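Local coordinates for acyl-CoA dehydrogenase domain protein Tcur3481 (Thermomonospora curvata, PDB 6WY9) that binds FAD and probably works as an acyl-CoA dehydrogenase, a flavoprotein of the family that oxidises acyl-CoA thioesters, at residues L29-E33 with V326-R332; I241-L246 with T315-H319; D268-I273 with N310-R314. All blocks are in the same frame, centred on the assembly; numbering follows the deposited sequence.

Contact 1. Residues L29-E33 with V326-R332; sequences LRAVE and VDYPIHR
Glu33 and Arg332 meet through a side-on fork, the tight half of the contact: NE of Arg332 donates to Glu33 OE2 at 2.8 Å and NH1 of Arg332 to Glu33 OE1 at 2.9 Å, both nearly straight and within the guanidinium plane. The carboxylate is turned 28° from that plane. Arg332, extended from CG to NE, lays its guanidinium flat between two neighbours, with Leu29 CB 3.7 Å above one face and His331 CE1 over the opposite one. Glu33 OE1 takes a second, short bond from Arg30 NE, at 2.6 Å, on its anti lone pair. A water donates to Glu33 OE2 and, weakly, to His331 NE2.

Four charged residues, Arg30, Glu33, Asp327 and Arg332, form a salt-bridge network that ties the N-terminal helical region of the acyl-CoA dehydrogenase fold to the turn leading into helix 330-340.

Towards solvent the grip slackens. Arg30 bends at chi2 and chi3 to swing its guanidinium across to Asp327, where NH1 reaches OD2 at 3.2 Å with an angle of 154°; Asp327 itself is exposed. NH2 of Arg30 stands 3.7 Å from Arg332 NH1, two like charges whose closeness the shared Glu33 probably offsets.

Contact 2. Residues I241-L246 with T315-H319; sequences ITASYL and TQHLH. With FDA (dihydroflavine-adenine dinucleotide), chain C.
Tyr245 and His319 lie in an offset stack, ring centroids 4.7 Å apart and planes inclined at 28°. The imidazole does not centre on the phenol: His319 CD2 sits 3.5 Å above the tyrosine face, out towards the rim beside Tyr245 CD2. What fixes the histidine is a bond within 315-319, from His319 ND1 to Thr315 O at 2.8 Å, almost straight and in the ring plane, while its other nitrogen, NE2, is hydrogen-bonded to Tyr328 OH. Thr242 comes at the edge of the same imidazole, with OG1 3.2 Å from His319 CE1. Its hydroxyl is hydrogen-bonded to Ala238 O one turn back and also presses on Thr315 CB. With CG anti to the backbone N (chi1 180°), Tyr245 brings its phenol beside His319, and a water joins Tyr245 OH, His319 O and the FDA phosphate oxygen O1A. The adenosine ribose of FDA donates from O3B to His317 O at 2.9 Å; segment 315-319 thus forms part of the nucleotide pocket. Leu246 CD1 packs against Leu318 CB.

The two helix segments run nearly parallel, at 16°, with their axes 10.0 Å apart. Helix 330-340 covers Thr242 and Gln316 through Ile330, while Val262 and Leu266 of helix 260-288 close over Leu246.

Contact 3. Residues D268-I273 with N310-R314; sequences DCYIEI and NVVHR
Helix segments 268-273 and 310-314 run antiparallel at 157°, their axes 9.7 Å apart, and come closest at Cys269 and Val311, whose CA atoms are 5.2 Å apart. Between them lies an apolar seam bordered by a charged cluster. Val311 and Cys269 fill the seam. The CG1 branch of Val311 meets Cys269 SG, while Val311 CG2 rests over Cys269 CA and lies 4.2 Å from Ile273 CG1. Ile273 and Val311 also face helix 215-248, which closes the inner side of the pair.

Beside the seam Glu272 and Arg314 approach from opposite directions and meet end-on. NH1 of Arg314 bonds to Glu272 OE1 at 2.7 Å and NH2 to OE2 at 2.9 Å, both almost straight and both in the guanidinium plane. The carboxylate is twisted 44° from that plane, so each of its oxygens is met from above rather than within its own plane. Asn310 ND2 reaches the same Glu272 OE2 at 2.9 Å from the opposite face of the carboxylate, leaving this oxygen held between two protein donors; a glycerol, probably from the crystallisation liquor, bonds to it as well. Arg314 runs extended from CG to NE, which sets its guanidinium under Asp268 CB, 3.7 Å above the plane and over its centre. At the edge, Cys269 SG takes a weak bond from NH1. Asp268 OD1 makes a salt bridge with a basic side chain of a neighbouring subunit, while OD2 stays near Arg314 without an N-H pointing at it.

Two N-H groups of one arginine and an amide therefore fix Glu272 in position and rotation. With so many donors round it, the carboxylate probably stays ionised and offsets much of the charge of Arg314 at the partly buried border of the helix pair.

Overall arrangement
Contact 1 joins two chain regions 293 residues apart, and contacts 2 and 3 both fall within the sequence it spans. Along the chain the order of first segments is 29-33, 241-246, 268-273; the second segments follow as 310-314, 315-319, 326-332. Contacts 2 and 3, about 11 Å apart between centres, use adjoining turns of helix 295-319, which touches both helix 215-248 and helix 260-288. Contact 1 lies where the chain leaves that helix for helix 330-340; its centre is about 16 Å from that of contact 2 and about 21 Å from that of contact 3. Tyr328 of contact 1 touches the ring stack of contact 2. The C-terminal helical bundle is thereby linked from the nucleotide pocket to helix 26-33.

Contact 1. Residues L29-E33 with V326-R332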
loop_
_atom_site.group_PDB
_atom_site.type_symbol
_atom_site.label_atom_id
_atom_site.label_comp_id
_atom_site.label_asym_id
_atom_site.label_seq_id
_atom_site.Cartn_x
_atom_site.Cartn_y
_atom_site.Cartn_z
ATOM N N LEU B 29 31.207 7.677 13.406
ATOM C CA LEU B 29 29.818 8.128 13.411
ATOM C C LEU B 29 29.337 8.400 14.834
ATOM O O LEU B 29 28.592 9.365 15.087
ATOM C CB LEU B 29 28.920 7.096 12.727
ATOM C CG LEU B 29 29.045 6.956 11.207
ATOM C CD1 LEU B 29 28.059 5.881 10.671
ATOM C CD2 LEU B 29 28.930 8.318 10.449
ATOM N N ARG B 30 29.752 7.556 15.776
ATOM C CA ARG B 30 29.364 7.736 17.165
ATOM C C ARG B 30 30.017 8.991 17.756
ATOM O O ARG B 30 29.357 9.776 18.444
ATOM C CB ARG B 30 29.745 6.477 17.957
ATOM C CG ARG B 30 29.516 6.628 19.453
ATOM C CD ARG B 30 28.065 7.017 19.760
ATOM N NE ARG B 30 27.065 6.165 19.080
ATOM C CZ ARG B 30 26.793 4.896 19.385
ATOM N NH1 ARG B 30 27.451 4.276 20.365
ATOM N NH2 ARG B 30 25.871 4.229 18.696
ATOM N N ALA B 31 31.307 9.193 17.485
ATOM C CA ALA B 31 31.988 10.412 17.923
ATOM C C ALA B 31 31.292 11.656 17.382
ATOM O O ALA B 31 31.085 12.635 18.106
ATOM C CB ALA B 31 33.445 10.386 17.460
ATOM N N VAL B 32 30.931 11.653 16.100
ATOM C CA VAL B 32 30.391 12.883 15.528
ATOM C C VAL B 32 28.952 13.111 16.005
ATOM O O VAL B 32 28.560 14.242 16.338
ATOM C CB VAL B 32 30.498 12.847 13.991
ATOM C CG1 VAL B 32 29.657 14.010 13.356
ATOM C CG2 VAL B 32 31.963 13.008 13.595
ATOM N N GLU B 33 28.168 12.041 16.111
ATOM C CA GLU B 33 26.758 12.218 16.456
ATOM C C GLU B 33 26.560 12.546 17.944
ATOM O O GLU B 33 25.438 12.851 18.345
ATOM C CB GLU B 33 25.946 10.979 16.023
ATOM C CG GLU B 33 26.166 9.783 16.955
ATOM C CD GLU B 33 25.619 8.455 16.411
ATOM O OE1 GLU B 33 25.956 7.377 17.006
ATOM O OE2 GLU B 33 24.870 8.494 15.395
ATOM N N VAL B 326 21.546 0.575 18.778
ATOM C CA VAL B 326 22.281 1.733 18.273
ATOM C C VAL B 326 23.742 1.413 18.002
ATOM O O VAL B 326 24.418 2.223 17.376
ATOM C CB VAL B 326 22.279 3.000 19.173
ATOM C CG1 VAL B 326 20.827 3.545 19.392
ATOM C CG2 VAL B 326 23.052 2.772 20.516
ATOM N N ASP B 327 24.231 0.242 18.404
ATOM C CA ASP B 327 25.595 -0.130 18.052
ATOM C C ASP B 327 25.688 -0.872 16.727
ATOM O O ASP B 327 26.787 -1.276 16.336
ATOM C CB ASP B 327 26.224 -0.946 19.182
ATOM C CG ASP B 327 26.585 -0.050 20.366
ATOM O OD1 ASP B 327 26.380 -0.454 21.527
ATOM O OD2 ASP B 327 27.008 1.107 20.116
ATOM N N TYR B 328 24.569 -1.027 16.023
ATOM C CA TYR B 328 24.482 -1.692 14.735
ATOM C C TYR B 328 24.065 -0.632 13.707
ATOM O O TYR B 328 23.430 0.352 14.089
ATOM C CB TYR B 328 23.468 -2.857 14.804
ATOM C CG TYR B 328 23.297 -3.624 13.494
ATOM C CD1 TYR B 328 24.187 -4.665 13.146
ATOM C CD2 TYR B 328 22.281 -3.269 12.583
ATOM C CE1 TYR B 328 24.056 -5.356 11.931
ATOM C CE2 TYR B 328 22.119 -3.916 11.371
ATOM C CZ TYR B 328 23.016 -4.973 11.041
ATOM O OH TYR B 328 22.878 -5.641 9.841
ATOM N N PRO B 329 24.464 -0.742 12.421
ATOM C CA PRO B 329 24.401 0.451 11.564
ATOM C C PRO B 329 23.024 0.846 11.070
ATOM O O PRO B 329 22.812 2.026 10.764
ATOM C CB PRO B 329 25.311 0.091 10.374
ATOM C CG PRO B 329 25.505 -1.406 10.460
ATOM C CD PRO B 329 25.442 -1.726 11.923
ATOM N N ILE B 330 22.104 -0.117 10.925
ATOM C CA ILE B 330 20.964 0.149 10.048
ATOM C C ILE B 330 20.078 1.264 10.621
ATOM O O ILE B 330 19.448 1.998 9.859
ATOM C CB ILE B 330 20.144 -1.140 9.784
ATOM C CG1 ILE B 330 19.149 -0.922 8.615
ATOM C CG2 ILE B 330 19.390 -1.588 11.082
ATOM C CD1 ILE B 330 19.851 -0.800 7.205
ATOM N N HIS B 331 20.011 1.416 11.955
ATOM C CA HIS B 331 19.085 2.402 12.529
ATOM C C HIS B 331 19.372 3.828 12.033
ATOM O O HIS B 331 18.471 4.671 12.025
ATOM C CB HIS B 331 19.159 2.408 14.054
ATOM C CG HIS B 331 20.416 3.036 14.577
ATOM N ND1 HIS B 331 21.650 2.410 14.471
ATOM C CD2 HIS B 331 20.655 4.238 15.163
ATOM C CE1 HIS B 331 22.584 3.179 15.010
ATOM N NE2 HIS B 331 22.008 4.294 15.436
ATOM N N ARG B 332 20.616 4.132 11.641
ATOM C CA ARG B 332 20.901 5.475 11.130
ATOM C C ARG B 332 20.225 5.709 9.784
ATOM O O ARG B 332 19.808 6.829 9.488
ATOM C CB ARG B 332 22.421 5.709 11.010
ATOM C CG ARG B 332 23.128 5.744 12.373
ATOM C CD ARG B 332 24.473 6.506 12.303
ATOM N NE ARG B 332 25.203 6.344 13.565
ATOM C CZ ARG B 332 25.861 5.244 13.938
ATOM N NH1 ARG B 332 26.472 5.209 15.131
ATOM N NH2 ARG B 332 25.923 4.199 13.125
HETATM O O HOH W 1 22.023 7.773 15.525
#

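Contact 2. Residues I241-L246 with T315-H319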
loop_
_atom_site.group_PDB
_atom_site.type_symbol
_atom_site.label_atom_id
_atom_site.label_comp_id
_atom_site.label_asym_id
_atom_site.label_seq_id
_atom_site.Cartn_x
_atom_site.Cartn_y
_atom_site.Cartn_z
ATOM N N ILE B 241 22.974 -3.267 3.158
ATOM C CA ILE B 241 23.313 -3.812 4.476
ATOM C C ILE B 241 22.350 -4.938 4.846
ATOM O O ILE B 241 22.743 -5.980 5.396
ATOM C CB ILE B 241 23.264 -2.686 5.537
ATOM C CG1 ILE B 241 24.468 -1.744 5.408
ATOM C CG2 ILE B 241 23.175 -3.304 7.006
ATOM C CD1 ILE B 241 24.139 -0.384 6.075
ATOM N N THR B 242 21.067 -4.720 4.561
ATOM C CA THR B 242 20.022 -5.670 4.921
ATOM C C THR B 242 20.156 -6.976 4.125
ATOM O O THR B 242 20.030 -8.075 4.688
ATOM C CB THR B 242 18.663 -5.001 4.676
ATOM O OG1 THR B 242 18.599 -3.828 5.493
ATOM C CG2 THR B 242 17.527 -5.965 5.114
ATOM N N ALA B 243 20.429 -6.859 2.812
ATOM C CA ALA B 243 20.684 -8.028 1.971
ATOM C C ALA B 243 21.838 -8.868 2.525
ATOM O O ALA B 243 21.746 -10.107 2.608
ATOM C CB ALA B 243 20.990 -7.579 0.536
ATOM N N SER B 244 22.968 -8.213 2.854
ATOM C CA SER B 244 24.098 -8.938 3.433
ATOM C C SER B 244 23.711 -9.616 4.737
ATOM O O SER B 244 24.132 -10.749 5.009
ATOM C CB SER B 244 25.289 -7.986 3.689
ATOM O OG SER B 244 25.756 -7.383 2.485
ATOM N N TYR B 245 23.022 -8.890 5.618
ATOM C CA TYR B 245 22.655 -9.457 6.911
ATOM C C TYR B 245 21.760 -10.699 6.735
ATOM O O TYR B 245 21.967 -11.723 7.401
ATOM C CB TYR B 245 21.937 -8.399 7.779
ATOM C CG TYR B 245 21.531 -8.942 9.132
ATOM C CD1 TYR B 245 22.481 -9.110 10.117
ATOM C CD2 TYR B 245 20.204 -9.287 9.421
ATOM C CE1 TYR B 245 22.153 -9.629 11.380
ATOM C CE2 TYR B 245 19.852 -9.809 10.702
ATOM C CZ TYR B 245 20.819 -9.983 11.655
ATOM O OH TYR B 245 20.521 -10.480 12.906
ATOM N N LEU B 246 20.779 -10.635 5.822
ATOM C CA LEU B 246 19.827 -11.734 5.644
ATOM C C LEU B 246 20.478 -12.983 5.011
ATOM O O LEU B 246 19.884 -14.074 5.063
ATOM C CB LEU B 246 18.618 -11.262 4.791
ATOM C CG LEU B 246 17.768 -10.165 5.478
ATOM C CD1 LEU B 246 16.703 -9.483 4.559
ATOM C CD2 LEU B 246 17.094 -10.753 6.700
ATOM N N THR B 315 13.680 -2.216 5.856
ATOM C CA THR B 315 14.987 -2.718 6.292
ATOM C C THR B 315 15.082 -2.739 7.822
ATOM O O THR B 315 15.804 -3.572 8.381
ATOM C CB THR B 315 16.145 -1.912 5.642
ATOM O OG1 THR B 315 16.012 -0.520 5.930
ATOM C CG2 THR B 315 16.205 -2.113 4.075
ATOM N N GLN B 316 14.331 -1.882 8.530
ATOM C CA GLN B 316 14.229 -2.071 9.978
ATOM C C GLN B 316 13.543 -3.391 10.309
ATOM O O GLN B 316 14.041 -4.198 11.104
ATOM C CB GLN B 316 13.446 -0.938 10.638
ATOM C CG GLN B 316 14.200 0.362 10.825
ATOM C CD GLN B 316 15.556 0.183 11.486
ATOM O OE1 GLN B 316 16.568 0.547 10.884
ATOM N NE2 GLN B 316 15.582 -0.334 12.750
ATOM N N HIS B 317 12.376 -3.612 9.723
ATOM C CA HIS B 317 11.609 -4.776 10.074
ATOM C C HIS B 317 12.400 -6.065 9.819
ATOM O O HIS B 317 12.396 -6.988 10.658
ATOM C CB HIS B 317 10.284 -4.773 9.290
ATOM C CG HIS B 317 9.477 -5.998 9.581
ATOM N ND1 HIS B 317 8.828 -6.173 10.782
ATOM C CD2 HIS B 317 9.321 -7.162 8.890
ATOM C CE1 HIS B 317 8.262 -7.373 10.806
ATOM N NE2 HIS B 317 8.560 -7.996 9.675
ATOM N N LEU B 318 13.054 -6.160 8.648
ATOM C CA LEU B 318 13.776 -7.377 8.240
ATOM C C LEU B 318 14.952 -7.714 9.169
ATOM O O LEU B 318 15.438 -8.854 9.160
ATOM C CB LEU B 318 14.273 -7.189 6.798
ATOM C CG LEU B 318 13.101 -7.220 5.805
ATOM C CD1 LEU B 318 13.539 -6.855 4.344
ATOM C CD2 LEU B 318 12.507 -8.647 5.834
ATOM N N HIS B 319 15.457 -6.729 9.929
ATOM C CA HIS B 319 16.537 -6.991 10.875
ATOM C C HIS B 319 16.049 -7.558 12.203
ATOM O O HIS B 319 16.863 -8.117 12.955
ATOM C CB HIS B 319 17.335 -5.720 11.173
ATOM C CG HIS B 319 18.453 -5.482 10.224
ATOM N ND1 HIS B 319 18.291 -4.751 9.061
ATOM C CD2 HIS B 319 19.738 -5.912 10.234
ATOM C CE1 HIS B 319 19.449 -4.694 8.423
ATOM N NE2 HIS B 319 20.338 -5.407 9.099
HETATM P PA FDA C . 14.997 -12.791 13.549
HETATM O O1A FDA C . 16.402 -12.708 13.046
HETATM O O2A FDA C . 14.436 -14.144 14.019
HETATM O O5B FDA C . 13.966 -12.390 12.266
HETATM C C5B FDA C . 14.336 -11.117 11.807
HETATM C C4B FDA C . 13.326 -10.736 10.708
HETATM O O4B FDA C . 13.325 -11.892 9.742
HETATM C C3B FDA C . 11.876 -10.731 11.197
HETATM O O3B FDA C . 11.485 -9.497 11.674
HETATM C C2B FDA C . 11.124 -10.997 9.904
HETATM O O2B FDA C . 11.136 -9.859 8.961
HETATM C C1B FDA C . 11.980 -12.098 9.205
HETATM N N9A FDA C . 11.519 -13.467 9.434
HETATM C C8A FDA C . 11.831 -14.337 10.497
HETATM N N7A FDA C . 11.283 -15.537 10.346
HETATM C C5A FDA C . 10.587 -15.463 9.159
HETATM C C6A FDA C . 9.789 -16.409 8.497
HETATM N N6A FDA C . 9.602 -17.647 8.993
HETATM N N1A FDA C . 9.188 -16.097 7.328
HETATM C C2A FDA C . 9.419 -14.824 6.892
HETATM N N3A FDA C . 10.146 -13.808 7.415
HETATM C C4A FDA C . 10.733 -14.181 8.563
HETATM N N1 FDA C . 12.617 -11.029 23.871
HETATM C C2 FDA C . 12.572 -11.672 25.126
HETATM O O2 FDA C . 12.861 -12.885 25.221
HETATM N N3 FDA C . 12.192 -10.883 26.205
HETATM C C4 FDA C . 11.869 -9.509 26.124
HETATM O O4 FDA C . 11.569 -8.895 27.140
HETATM C C4X FDA C . 11.944 -8.934 24.807
HETATM N N5 FDA C . 11.644 -7.582 24.640
HETATM C C5X FDA C . 12.167 -6.934 23.553
HETATM C C6 FDA C . 12.276 -5.593 23.526
HETATM C C7 FDA C . 12.847 -4.966 22.391
HETATM C C7M FDA C . 12.950 -3.552 22.405
HETATM C C8 FDA C . 13.262 -5.666 21.319
HETATM C C8M FDA C . 13.847 -5.015 20.130
HETATM C C9 FDA C . 13.122 -7.043 21.328
HETATM C C9A FDA C . 12.588 -7.669 22.450
HETATM N N10 FDA C . 12.434 -9.066 22.479
HETATM C C10 FDA C . 12.320 -9.664 23.737
HETATM C "C1'" FDA C . 12.988 -9.871 21.353
HETATM C "C2'" FDA C . 11.908 -10.197 20.284
HETATM O "O2'" FDA C . 11.044 -11.120 20.747
HETATM C "C3'" FDA C . 12.759 -10.708 19.034
HETATM O "O3'" FDA C . 13.480 -9.643 18.447
HETATM C "C4'" FDA C . 11.862 -11.404 18.022
HETATM O "O4'" FDA C . 11.444 -12.596 18.593
HETATM C "C5'" FDA C . 12.651 -11.561 16.694
HETATM O "O5'" FDA C . 13.750 -12.385 16.949
HETATM P P FDA C . 15.069 -11.774 16.194
HETATM O O1P FDA C . 15.204 -10.424 16.710
HETATM O O2P FDA C . 16.189 -12.785 16.383
HETATM O O3P FDA C . 14.736 -11.610 14.576
HETATM O O HOH W 2 17.800 -10.575 13.533
#

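Contact 3. Residues D268-I273 with N310-R314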
loop_
_atom_site.group_PDB
_atom_site.type_symbol
_atom_site.label_atom_id
_atom_site.label_comp_id
_atom_site.label_asym_id
_atom_site.label_seq_id
_atom_site.Cartn_x
_atom_site.Cartn_y
_atom_site.Cartn_z
ATOM N N ASP B 268 10.703 -5.402 -3.278
ATOM C CA ASP B 268 9.939 -4.161 -3.336
ATOM C C ASP B 268 10.852 -2.977 -3.070
ATOM O O ASP B 268 10.709 -1.933 -3.713
ATOM C CB ASP B 268 8.773 -4.189 -2.364
ATOM C CG ASP B 268 7.593 -5.060 -2.874
ATOM O OD1 ASP B 268 7.492 -5.401 -4.071
ATOM O OD2 ASP B 268 6.765 -5.378 -2.035
ATOM N N CYS B 269 11.827 -3.138 -2.156
ATOM C CA CYS B 269 12.851 -2.112 -1.970
ATOM C C CYS B 269 13.621 -1.856 -3.265
ATOM O O CYS B 269 13.894 -0.703 -3.631
ATOM C CB CYS B 269 13.852 -2.536 -0.889
ATOM S SG CYS B 269 13.142 -2.633 0.786
ATOM N N TYR B 270 14.087 -2.933 -3.902
ATOM C CA TYR B 270 14.806 -2.818 -5.172
ATOM C C TYR B 270 13.990 -2.043 -6.218
ATOM O O TYR B 270 14.502 -1.141 -6.891
ATOM C CB TYR B 270 15.103 -4.252 -5.637
ATOM C CG TYR B 270 16.024 -4.434 -6.802
ATOM C CD1 TYR B 270 15.571 -4.197 -8.103
ATOM C CD2 TYR B 270 17.305 -4.961 -6.629
ATOM C CE1 TYR B 270 16.417 -4.409 -9.196
ATOM C CE2 TYR B 270 18.143 -5.185 -7.713
ATOM C CZ TYR B 270 17.682 -4.904 -8.995
ATOM O OH TYR B 270 18.477 -5.126 -10.100
ATOM N N ILE B 271 12.730 -2.445 -6.415
ATOM C CA ILE B 271 11.854 -1.754 -7.357
ATOM C C ILE B 271 11.754 -0.261 -7.009
ATOM O O ILE B 271 11.912 0.615 -7.867
ATOM C CB ILE B 271 10.469 -2.423 -7.356
ATOM C CG1 ILE B 271 10.492 -3.777 -8.084
ATOM C CG2 ILE B 271 9.367 -1.458 -7.942
ATOM C CD1 ILE B 271 9.261 -4.663 -7.650
ATOM N N GLU B 272 11.524 0.044 -5.733
ATOM C CA GLU B 272 11.325 1.431 -5.346
ATOM C C GLU B 272 12.589 2.240 -5.592
ATOM O O GLU B 272 12.517 3.412 -5.994
ATOM C CB GLU B 272 10.912 1.513 -3.873
ATOM C CG GLU B 272 9.405 1.126 -3.680
ATOM C CD GLU B 272 9.056 0.961 -2.220
ATOM O OE1 GLU B 272 9.991 0.750 -1.389
ATOM O OE2 GLU B 272 7.860 0.998 -1.915
ATOM N N ILE B 273 13.745 1.626 -5.337
ATOM C CA ILE B 273 15.024 2.285 -5.559
ATOM C C ILE B 273 15.232 2.538 -7.047
ATOM O O ILE B 273 15.709 3.607 -7.452
ATOM C CB ILE B 273 16.172 1.458 -4.948
ATOM C CG1 ILE B 273 16.124 1.496 -3.405
ATOM C CG2 ILE B 273 17.586 1.889 -5.539
ATOM C CD1 ILE B 273 17.171 0.567 -2.713
ATOM N N ASN B 310 9.444 3.945 2.660
ATOM C CA ASN B 310 9.098 2.517 2.681
ATOM C C ASN B 310 10.353 1.656 2.813
ATOM O O ASN B 310 10.369 0.700 3.589
ATOM C CB ASN B 310 8.360 2.072 1.420
ATOM C CG ASN B 310 6.966 2.625 1.307
ATOM O OD1 ASN B 310 6.339 3.096 2.289
ATOM N ND2 ASN B 310 6.433 2.495 0.101
ATOM N N VAL B 311 11.386 1.937 2.014
ATOM C CA VAL B 311 12.588 1.101 2.068
ATOM C C VAL B 311 13.122 1.030 3.497
ATOM O O VAL B 311 13.369 -0.061 4.019
ATOM C CB VAL B 311 13.677 1.596 1.096
ATOM C CG1 VAL B 311 15.057 0.793 1.367
ATOM C CG2 VAL B 311 13.212 1.479 -0.405
ATOM N N VAL B 312 13.345 2.188 4.143
ATOM C CA VAL B 312 13.995 2.121 5.474
ATOM C C VAL B 312 13.071 1.530 6.543
ATOM O O VAL B 312 13.567 0.996 7.530
ATOM C CB VAL B 312 14.551 3.488 5.942
ATOM C CG1 VAL B 312 15.702 3.985 4.955
ATOM C CG2 VAL B 312 13.441 4.582 6.143
ATOM N N HIS B 313 11.734 1.610 6.398
ATOM C CA HIS B 313 10.877 0.813 7.283
ATOM C C HIS B 313 11.036 -0.687 7.024
ATOM O O HIS B 313 11.035 -1.502 7.971
ATOM C CB HIS B 313 9.398 1.218 7.105
ATOM C CG HIS B 313 8.993 2.371 7.983
ATOM N ND1 HIS B 313 8.617 2.198 9.309
ATOM C CD2 HIS B 313 8.984 3.707 7.758
ATOM C CE1 HIS B 313 8.311 3.378 9.831
ATOM N NE2 HIS B 313 8.503 4.308 8.910
ATOM N N ARG B 314 11.109 -1.092 5.747
ATOM C CA ARG B 314 11.264 -2.529 5.500
ATOM C C ARG B 314 12.617 -3.011 6.025
ATOM O O ARG B 314 12.702 -4.100 6.595
ATOM C CB ARG B 314 11.121 -2.866 3.999
ATOM C CG ARG B 314 9.713 -2.613 3.418
ATOM C CD ARG B 314 9.458 -3.408 2.112
ATOM N NE ARG B 314 8.358 -2.804 1.352
ATOM C CZ ARG B 314 8.524 -1.783 0.536
ATOM N NH1 ARG B 314 9.759 -1.283 0.401
ATOM N NH2 ARG B 314 7.494 -1.270 -0.146
#